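Local coordinates for protein mevalonate diphosphate decarboxylase (Legionella pneumophila, PDB 3LTO) that probably catalyses the ATP-dependent decarboxylation of mevalonate 5-diphosphate to isopentenyl diphosphate, a step of isoprenoid lipid biosynthesis, at residues L171-L176 against F223-W228; F239-H243 against V280-G285; N215-L219 against I234-E238. All blocks are in the same frame, centred on the assembly; numbering follows the deposited sequence.

Contact 1 of 3, residues L171-L176 against F223-W228; sequences LPYKDL and FENKDW
Three aromatic rings, those of Tyr173, Phe223 and Trp228, hold the loop 171-176 against the end of helix 208-224 and the turn that follows it. Trp228 turns the edge of its six-membered ring toward one face of Tyr173 in an edge-to-face pair, with centroids 4.8 Å apart and planes at 67°; Trp228 CE3 lies over the rim of that face rather than its middle. Phe223 reaches Tyr173 from another direction, its CD1 standing at the edge of the tyrosine ring, 3.8 Å from Tyr173 CD2. Trp228 NE1 is hydrogen-bonded to Gly277 O, which probably helps set the rotation of the indole.

Aliphatic contacts fill in around the rings. Leu171 makes a CH-pi contact in which CD1 stands 3.9 Å from the centroid of the Phe223 ring, almost exactly on the ring normal, while its other branch, CD2, rests against Phe223 CB. Leu176 adds CD2 near Trp228 CH2. The Lys226 chain, bent at chi2 and chi3 (-82° and -79°), curls back over the loop and brings CD to 3.4 Å from Pro172 CB, a tight approach.

No hydrogen bond joins the two segments, and their polar atoms meet carbon instead. Pro172 CG lies 3.2 Å from Phe223 O, and Tyr173 OH comes up to the backbone of Lys226, 3.3 Å from its CA. On the loop side, Lys174 NZ donates to Leu171 O at 2.7 Å and ties the loop to itself.

The turn being covered is a Schellman motif: Lys226, with positive phi, is its C-prime residue, and the bonds Asp227 N to Ala222 O and Lys226 N to Phe223 O close helix 208-224. Asp227, its OD2 hydrogen-bonded to Ser230 OG, then serves as N-cap of helix 228-247, so the loop packs on a compact helix-to-helix corner.

Contact 2 of 3, residues F239-H243 against V280-G285; sequences FLDMH and VTMDAG
A Met-aromatic cluster joins helix 228-247 to the end of strand 279-281 and the turn beyond it, with the selenium of selenomethionine Met282 in contact with two rings. Over His243 the selenium sits near the ring normal, 4.4 Å from the centroid; toward Phe239 it comes obliquely, SE lying 3.6 Å from Phe239 CE1. Phe239 CG occupies the crowded position between backbone N and carbonyl carbon (chi1 83°), which lays the ring along the strand, with CD1 3.6 Å from Met282 CG and CD2 3.5 Å from Val280 O.

His243 NE2 donates a weak, bent hydrogen bond to Asp283 O (2.8 Å, 129° at the hydrogen), and that carbonyl lies at the edge of the imidazole. Asp283 O also takes a weak bond from Gly285 N, around the inverse gamma turn centred on Ala284. Selenomethionine Met242 extends until its last torsion and then bends, bringing CE to 3.4 Å from Met282 O.

The carboxylate of Asp283 forms a salt bridge with Lys15, and the side chain lies about 4 Å from a bound sulfate. Strand 288-292 pairs with 279-281 through Thr281 and His289, and both helices, 228-247 and 258-274, meet this outermost strand through Val280.

Contact 3 of 3, residues N215-L219 against I234-E238; sequences NLKLL and ICWHE
Ile234 meets the backbone of segment 215-219 of helix 208-224 with both of its carbon branches. Its CD1 reaches 3.4 Å from Leu219 N and 3.6 Å from Leu218 CB, while CG2 lies 3.5 Å from Asn215 O and also approaches the CB atoms of Asn215 and Leu219. The side chain thus spans one turn of the facing helix, covering the backbone hydrogen bond from Leu219 N to Asn215 O. With CG1 anti to the carbonyl carbon and CG2 anti to the backbone N, the two branches are spread to do this. Farther along, Leu219 CD1 touches Cys235 SG at 4.2 Å.

One polar bond completes the first shell. Asn215 ND2 donates to Glu238 OE1 (3.1 Å, 153° at the hydrogen), meeting the oxygen nearly along its C-O axis; the amide and carboxylate planes stand 88° apart. Glu238 bends at chi2 to bring its carboxylate there.

The second shell fixes that carboxylate: Glu238 OE2 forms a salt bridge with Arg208 and accepts a hydrogen bond from the backbone N of Lys15. The segment axes run antiparallel, at 162° and 10.2 Å apart.

The helix pair therefore combines apolar packing around Ile234 with a buried carboxylate whose two oxygens both have partners, and the nearby arginine and N-H donors would probably favour its ionised form.

How the contacts relate
The three contacts follow the helical hairpin of 208-224 and 228-247. Contact 1 lies at its connecting corner, contact 3 between its antiparallel arms, and contact 2 farther along the second helix, where it meets the sheet. Centres of contacts 1 and 3 are 14 Å apart, those of 2 and 3 12 Å, and those of 1 and 2 21 Å. Contacts 1 and 3 alternate along the chain; contact 2 follows both. Contacts 2 and 3 touch directly where Val280 packs on Cys235 and Trp236. Together they link the incoming loop, the hairpin and the antiparallel sheet of the C-terminal domain.

Contact 1 of 3, residues L171-L176 against F223-W228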
loop_
_atom_site.group_PDB
_atom_site.type_symbol
_atom_site.label_atom_id
_atom_site.label_comp_id
_atom_site.label_asym_id
_atom_site.label_seq_id
_atom_site.Cartn_x
_atom_site.Cartn_y
_atom_site.Cartn_z
ATOM N N LEU A 171 16.018 11.416 5.802
ATOM C CA LEU A 171 16.397 11.563 7.197
ATOM C C LEU A 171 17.741 12.279 7.303
ATOM O O LEU A 171 18.570 12.197 6.401
ATOM C CB LEU A 171 16.441 10.194 7.882
ATOM C CG LEU A 171 15.064 9.518 7.968
ATOM C CD1 LEU A 171 15.188 8.154 8.613
ATOM C CD2 LEU A 171 14.106 10.393 8.764
ATOM N N PRO A 172 17.960 12.995 8.415
ATOM C CA PRO A 172 19.144 13.784 8.775
ATOM C C PRO A 172 20.537 13.157 8.684
ATOM O O PRO A 172 21.517 13.877 8.496
ATOM C CB PRO A 172 18.833 14.231 10.202
ATOM C CG PRO A 172 17.355 14.324 10.209
ATOM C CD PRO A 172 16.957 13.068 9.491
ATOM N N TYR A 173 20.645 11.841 8.828
ATOM C CA TYR A 173 21.957 11.199 8.787
ATOM C C TYR A 173 22.232 10.426 7.500
ATOM O O TYR A 173 21.351 9.767 6.958
ATOM C CB TYR A 173 22.109 10.278 9.997
ATOM C CG TYR A 173 21.966 11.006 11.311
ATOM C CD1 TYR A 173 22.987 11.827 11.793
ATOM C CD2 TYR A 173 20.799 10.899 12.064
ATOM C CE1 TYR A 173 22.849 12.524 12.994
ATOM C CE2 TYR A 173 20.648 11.594 13.268
ATOM C CZ TYR A 173 21.676 12.401 13.725
ATOM O OH TYR A 173 21.535 13.082 14.912
ATOM N N LYS A 174 23.468 10.516 7.019
ATOM C CA LYS A 174 23.885 9.844 5.792
ATOM C C LYS A 174 25.371 9.501 5.914
ATOM O O LYS A 174 26.074 10.043 6.764
ATOM C CB LYS A 174 23.662 10.769 4.590
ATOM C CG LYS A 174 22.239 11.337 4.493
ATOM C CD LYS A 174 22.171 12.551 3.569
ATOM C CE LYS A 174 20.761 13.150 3.524
ATOM N NZ LYS A 174 20.302 13.653 4.854
ATOM N N ASP A 175 25.854 8.612 5.058
ATOM C CA ASP A 175 27.251 8.216 5.113
ATOM C C ASP A 175 27.600 7.783 6.533
ATOM O O ASP A 175 28.496 8.340 7.160
ATOM C CB ASP A 175 28.166 9.373 4.697
ATOM C CG ASP A 175 27.967 9.791 3.249
ATOM O OD1 ASP A 175 27.948 8.901 2.368
ATOM O OD2 ASP A 175 27.840 11.007 2.988
ATOM N N LEU A 176 26.878 6.797 7.048
ATOM C CA LEU A 176 27.147 6.300 8.388
ATOM C C LEU A 176 28.276 5.287 8.312
ATOM O O LEU A 176 28.508 4.690 7.264
ATOM C CB LEU A 176 25.910 5.612 8.958
ATOM C CG LEU A 176 24.635 6.442 9.079
ATOM C CD1 LEU A 176 23.485 5.529 9.499
ATOM C CD2 LEU A 176 24.841 7.579 10.086
ATOM N N PHE A 223 15.004 11.310 14.850
ATOM C CA PHE A 223 15.721 11.735 13.656
ATOM C C PHE A 223 15.506 13.229 13.394
ATOM O O PHE A 223 16.467 13.980 13.224
ATOM C CB PHE A 223 15.263 10.911 12.449
ATOM C CG PHE A 223 15.988 9.598 12.301
ATOM C CD1 PHE A 223 17.270 9.556 11.753
ATOM C CD2 PHE A 223 15.405 8.409 12.727
ATOM C CE1 PHE A 223 17.957 8.350 11.630
ATOM C CE2 PHE A 223 16.083 7.195 12.609
ATOM C CZ PHE A 223 17.365 7.167 12.059
ATOM N N GLU A 224 14.245 13.650 13.370
ATOM C CA GLU A 224 13.898 15.049 13.136
ATOM C C GLU A 224 14.648 15.974 14.086
ATOM O O GLU A 224 15.113 17.037 13.685
ATOM C CB GLU A 224 12.384 15.248 13.306
ATOM C CG GLU A 224 11.928 16.701 13.450
ATOM C CD GLU A 224 11.974 17.483 12.146
ATOM O OE1 GLU A 224 11.230 17.118 11.207
ATOM O OE2 GLU A 224 12.753 18.466 12.062
ATOM N N ASN A 225 14.768 15.566 15.344
ATOM C CA ASN A 225 15.457 16.382 16.336
ATOM C C ASN A 225 16.963 16.139 16.404
ATOM O O ASN A 225 17.630 16.683 17.278
ATOM C CB ASN A 225 14.866 16.151 17.730
ATOM C CG ASN A 225 13.388 16.480 17.803
ATOM O OD1 ASN A 225 12.949 17.534 17.341
ATOM N ND2 ASN A 225 12.611 15.584 18.400
ATOM N N LYS A 226 17.505 15.335 15.498
ATOM C CA LYS A 226 18.937 15.056 15.533
ATOM C C LYS A 226 19.297 14.612 16.949
ATOM O O LYS A 226 20.266 15.094 17.540
ATOM C CB LYS A 226 19.735 16.314 15.177
ATOM C CG LYS A 226 19.432 16.878 13.799
ATOM C CD LYS A 226 20.194 16.149 12.704
ATOM C CE LYS A 226 21.635 16.637 12.630
ATOM N NZ LYS A 226 22.409 15.980 11.539
ATOM N N ASP A 227 18.494 13.704 17.493
ATOM C CA ASP A 227 18.700 13.181 18.839
ATOM C C ASP A 227 19.252 11.752 18.762
ATOM O O ASP A 227 18.515 10.773 18.918
ATOM C CB ASP A 227 17.374 13.205 19.597
ATOM C CG ASP A 227 17.518 12.795 21.045
ATOM O OD1 ASP A 227 18.620 12.378 21.453
ATOM O OD2 ASP A 227 16.517 12.883 21.783
ATOM N N TRP A 228 20.560 11.652 18.531
ATOM C CA TRP A 228 21.256 10.371 18.395
ATOM C C TRP A 228 21.121 9.455 19.611
ATOM O O TRP A 228 21.034 8.228 19.472
ATOM C CB TRP A 228 22.736 10.632 18.098
ATOM C CG TRP A 228 23.512 9.444 17.606
ATOM C CD1 TRP A 228 24.469 8.749 18.290
ATOM C CD2 TRP A 228 23.446 8.857 16.303
ATOM N NE1 TRP A 228 25.006 7.771 17.491
ATOM C CE2 TRP A 228 24.395 7.811 16.267
ATOM C CE3 TRP A 228 22.675 9.111 15.160
ATOM C CZ2 TRP A 228 24.598 7.017 15.128
ATOM C CZ3 TRP A 228 22.878 8.321 14.026
ATOM C CH2 TRP A 228 23.832 7.286 14.021
#

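Contact 2 of 3, residues F239-H243 against V280-G285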
loop_
_atom_site.group_PDB
_atom_site.type_symbol
_atom_site.label_atom_id
_atom_site.label_comp_id
_atom_site.label_asym_id
_atom_site.label_seq_id
_atom_site.Cartn_x
_atom_site.Cartn_y
_atom_site.Cartn_z
ATOM N N PHE A 239 15.443 -4.046 18.955
ATOM C CA PHE A 239 16.014 -5.366 18.687
ATOM C C PHE A 239 15.930 -6.314 19.881
ATOM O O PHE A 239 15.790 -7.526 19.714
ATOM C CB PHE A 239 17.458 -5.255 18.148
ATOM C CG PHE A 239 18.524 -5.102 19.205
ATOM C CD1 PHE A 239 19.061 -6.213 19.850
ATOM C CD2 PHE A 239 19.032 -3.845 19.511
ATOM C CE1 PHE A 239 20.090 -6.076 20.783
ATOM C CE2 PHE A 239 20.058 -3.693 20.443
ATOM C CZ PHE A 239 20.590 -4.814 21.080
ATOM N N LEU A 240 15.988 -5.773 21.089
ATOM C CA LEU A 240 15.882 -6.620 22.271
ATOM C C LEU A 240 14.463 -7.187 22.359
ATOM O O LEU A 240 14.257 -8.317 22.807
ATOM C CB LEU A 240 16.241 -5.835 23.537
ATOM C CG LEU A 240 17.739 -5.532 23.684
ATOM C CD1 LEU A 240 18.007 -4.737 24.959
ATOM C CD2 LEU A 240 18.510 -6.840 23.710
ATOM N N ASP A 241 13.492 -6.407 21.898
ATOM C CA ASP A 241 12.093 -6.830 21.889
ATOM C C ASP A 241 12.007 -8.092 21.049
ATOM O O ASP A 241 11.552 -9.143 21.506
ATOM C CB ASP A 241 11.228 -5.742 21.249
ATOM C CG ASP A 241 9.744 -6.079 21.263
ATOM O OD1 ASP A 241 9.372 -7.229 21.571
ATOM O OD2 ASP A 241 8.941 -5.182 20.958
HETATM N N MSE A 242 12.468 -7.979 19.808
HETATM C CA MSE A 242 12.437 -9.112 18.902
HETATM C C MSE A 242 13.134 -10.325 19.491
HETATM O O MSE A 242 12.565 -11.410 19.508
HETATM C CB MSE A 242 13.086 -8.758 17.559
HETATM C CG MSE A 242 13.158 -9.932 16.592
HETATM SE SE MSE A 242 13.646 -9.450 14.786
HETATM C CE MSE A 242 15.531 -9.299 14.999
ATOM N N HIS A 243 14.360 -10.153 19.978
ATOM C CA HIS A 243 15.078 -11.287 20.539
ATOM C C HIS A 243 14.388 -11.903 21.742
ATOM O O HIS A 243 14.496 -13.096 21.955
ATOM C CB HIS A 243 16.533 -10.904 20.848
ATOM C CG HIS A 243 17.399 -10.881 19.625
ATOM N ND1 HIS A 243 18.239 -11.920 19.289
ATOM C CD2 HIS A 243 17.474 -9.994 18.606
ATOM C CE1 HIS A 243 18.793 -11.676 18.115
ATOM N NE2 HIS A 243 18.343 -10.512 17.678
ATOM N N VAL A 280 22.912 0.675 17.834
ATOM C CA VAL A 280 23.084 -0.768 17.799
ATOM C C VAL A 280 21.815 -1.540 17.465
ATOM O O VAL A 280 20.730 -1.192 17.925
ATOM C CB VAL A 280 23.616 -1.270 19.170
ATOM C CG1 VAL A 280 23.916 -2.763 19.115
ATOM C CG2 VAL A 280 24.860 -0.477 19.556
ATOM N N THR A 281 21.967 -2.584 16.655
ATOM C CA THR A 281 20.847 -3.435 16.276
ATOM C C THR A 281 21.336 -4.837 16.020
ATOM O O THR A 281 22.531 -5.069 15.835
ATOM C CB THR A 281 20.165 -3.018 14.971
ATOM O OG1 THR A 281 20.408 -1.636 14.707
ATOM C CG2 THR A 281 18.693 -3.249 15.077
HETATM N N MSE A 282 20.372 -5.751 15.983
HETATM C CA MSE A 282 20.598 -7.156 15.722
HETATM C C MSE A 282 19.409 -7.700 14.940
HETATM O O MSE A 282 18.277 -7.269 15.145
HETATM C CB MSE A 282 20.682 -7.951 17.015
HETATM C CG MSE A 282 21.799 -7.587 17.960
HETATM SE SE MSE A 282 21.871 -8.902 19.387
HETATM C CE MSE A 282 22.931 -10.259 18.489
ATOM N N ASP A 283 19.673 -8.647 14.047
ATOM C CA ASP A 283 18.608 -9.293 13.286
ATOM C C ASP A 283 18.425 -10.677 13.897
ATOM O O ASP A 283 18.927 -10.938 14.987
ATOM C CB ASP A 283 18.993 -9.414 11.814
ATOM C CG ASP A 283 19.010 -8.075 11.116
ATOM O OD1 ASP A 283 18.076 -7.271 11.360
ATOM O OD2 ASP A 283 19.947 -7.831 10.321
ATOM N N ALA A 284 17.707 -11.557 13.213
ATOM C CA ALA A 284 17.519 -12.909 13.727
ATOM C C ALA A 284 18.832 -13.631 13.467
ATOM O O ALA A 284 18.914 -14.500 12.596
ATOM C CB ALA A 284 16.358 -13.613 12.997
ATOM N N GLY A 285 19.862 -13.244 14.218
ATOM C CA GLY A 285 21.172 -13.842 14.052
ATOM C C GLY A 285 22.076 -13.447 15.202
ATOM O O GLY A 285 21.686 -12.615 16.012
#

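Contact 3 of 3, residues N215-L219 against I234-E238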
loop_
_atom_site.group_PDB
_atom_site.type_symbol
_atom_site.label_atom_id
_atom_site.label_comp_id
_atom_site.label_asym_id
_atom_site.label_seq_id
_atom_site.Cartn_x
_atom_site.Cartn_y
_atom_site.Cartn_z
ATOM N N ASN A 215 7.500 2.554 18.478
ATOM C CA ASN A 215 8.930 2.833 18.430
ATOM C C ASN A 215 9.292 3.624 17.185
ATOM O O ASN A 215 10.200 4.454 17.212
ATOM C CB ASN A 215 9.740 1.539 18.457
ATOM C CG ASN A 215 9.630 0.818 19.778
ATOM O OD1 ASN A 215 9.479 1.448 20.826
ATOM N ND2 ASN A 215 9.725 -0.507 19.744
ATOM N N LEU A 216 8.580 3.356 16.094
ATOM C CA LEU A 216 8.816 4.046 14.832
ATOM C C LEU A 216 8.490 5.530 14.964
ATOM O O LEU A 216 9.225 6.384 14.472
ATOM C CB LEU A 216 7.962 3.427 13.726
ATOM C CG LEU A 216 8.006 4.105 12.351
ATOM C CD1 LEU A 216 9.457 4.251 11.869
ATOM C CD2 LEU A 216 7.181 3.275 11.355
ATOM N N LYS A 217 7.379 5.827 15.626
ATOM C CA LYS A 217 6.968 7.209 15.831
ATOM C C LYS A 217 8.029 7.926 16.653
ATOM O O LYS A 217 8.387 9.063 16.355
ATOM C CB LYS A 217 5.622 7.279 16.562
ATOM C CG LYS A 217 5.270 8.689 17.038
ATOM C CD LYS A 217 4.068 8.702 17.980
ATOM C CE LYS A 217 2.755 8.695 17.222
ATOM N NZ LYS A 217 2.529 9.970 16.476
ATOM N N LEU A 218 8.539 7.258 17.685
ATOM C CA LEU A 218 9.565 7.861 18.535
ATOM C C LEU A 218 10.875 8.042 17.769
ATOM O O LEU A 218 11.513 9.095 17.838
ATOM C CB LEU A 218 9.805 6.996 19.779
ATOM C CG LEU A 218 8.651 6.914 20.786
ATOM C CD1 LEU A 218 8.990 5.918 21.883
ATOM C CD2 LEU A 218 8.397 8.289 21.379
ATOM N N LEU A 219 11.266 7.009 17.033
ATOM C CA LEU A 219 12.498 7.048 16.256
ATOM C C LEU A 219 12.472 8.182 15.223
ATOM O O LEU A 219 13.419 8.970 15.127
ATOM C CB LEU A 219 12.705 5.708 15.554
ATOM C CG LEU A 219 14.018 5.546 14.794
ATOM C CD1 LEU A 219 15.203 5.822 15.733
ATOM C CD2 LEU A 219 14.096 4.136 14.212
ATOM N N ILE A 234 16.043 3.777 21.426
ATOM C CA ILE A 234 14.899 3.192 20.746
ATOM C C ILE A 234 15.316 1.941 19.970
ATOM O O ILE A 234 14.690 0.890 20.095
ATOM C CB ILE A 234 14.261 4.201 19.770
ATOM C CG1 ILE A 234 13.807 5.451 20.532
ATOM C CG2 ILE A 234 13.071 3.565 19.064
ATOM C CD1 ILE A 234 13.408 6.593 19.627
ATOM N N CYS A 235 16.369 2.047 19.166
ATOM C CA CYS A 235 16.814 0.892 18.395
ATOM C C CYS A 235 17.218 -0.248 19.315
ATOM O O CYS A 235 17.052 -1.422 18.975
ATOM C CB CYS A 235 17.977 1.273 17.473
ATOM S SG CYS A 235 17.495 2.358 16.096
ATOM N N TRP A 236 17.749 0.110 20.482
ATOM C CA TRP A 236 18.175 -0.870 21.473
ATOM C C TRP A 236 16.940 -1.640 21.937
ATOM O O TRP A 236 16.908 -2.874 21.926
ATOM C CB TRP A 236 18.830 -0.136 22.649
ATOM C CG TRP A 236 19.484 -0.996 23.702
ATOM C CD1 TRP A 236 18.926 -1.436 24.870
ATOM C CD2 TRP A 236 20.848 -1.445 23.717
ATOM N NE1 TRP A 236 19.856 -2.122 25.613
ATOM C CE2 TRP A 236 21.044 -2.143 24.928
ATOM C CE3 TRP A 236 21.922 -1.324 22.822
ATOM C CZ2 TRP A 236 22.274 -2.718 25.272
ATOM C CZ3 TRP A 236 23.145 -1.894 23.162
ATOM C CH2 TRP A 236 23.311 -2.583 24.381
ATOM N N HIS A 237 15.917 -0.891 22.335
ATOM C CA HIS A 237 14.668 -1.476 22.800
ATOM C C HIS A 237 14.039 -2.329 21.707
ATOM O O HIS A 237 13.538 -3.421 21.971
ATOM C CB HIS A 237 13.705 -0.364 23.233
ATOM C CG HIS A 237 14.159 0.387 24.448
ATOM N ND1 HIS A 237 13.680 1.636 24.776
ATOM C CD2 HIS A 237 15.047 0.058 25.418
ATOM C CE1 HIS A 237 14.255 2.047 25.893
ATOM N NE2 HIS A 237 15.088 1.107 26.303
ATOM N N GLU A 238 14.085 -1.832 20.475
ATOM C CA GLU A 238 13.517 -2.542 19.339
ATOM C C GLU A 238 14.120 -3.936 19.085
ATOM O O GLU A 238 13.381 -4.922 19.024
ATOM C CB GLU A 238 13.629 -1.668 18.083
ATOM C CG GLU A 238 13.250 -2.358 16.772
ATOM C CD GLU A 238 11.747 -2.529 16.572
ATOM O OE1 GLU A 238 10.962 -2.216 17.492
ATOM O OE2 GLU A 238 11.354 -2.983 15.477
#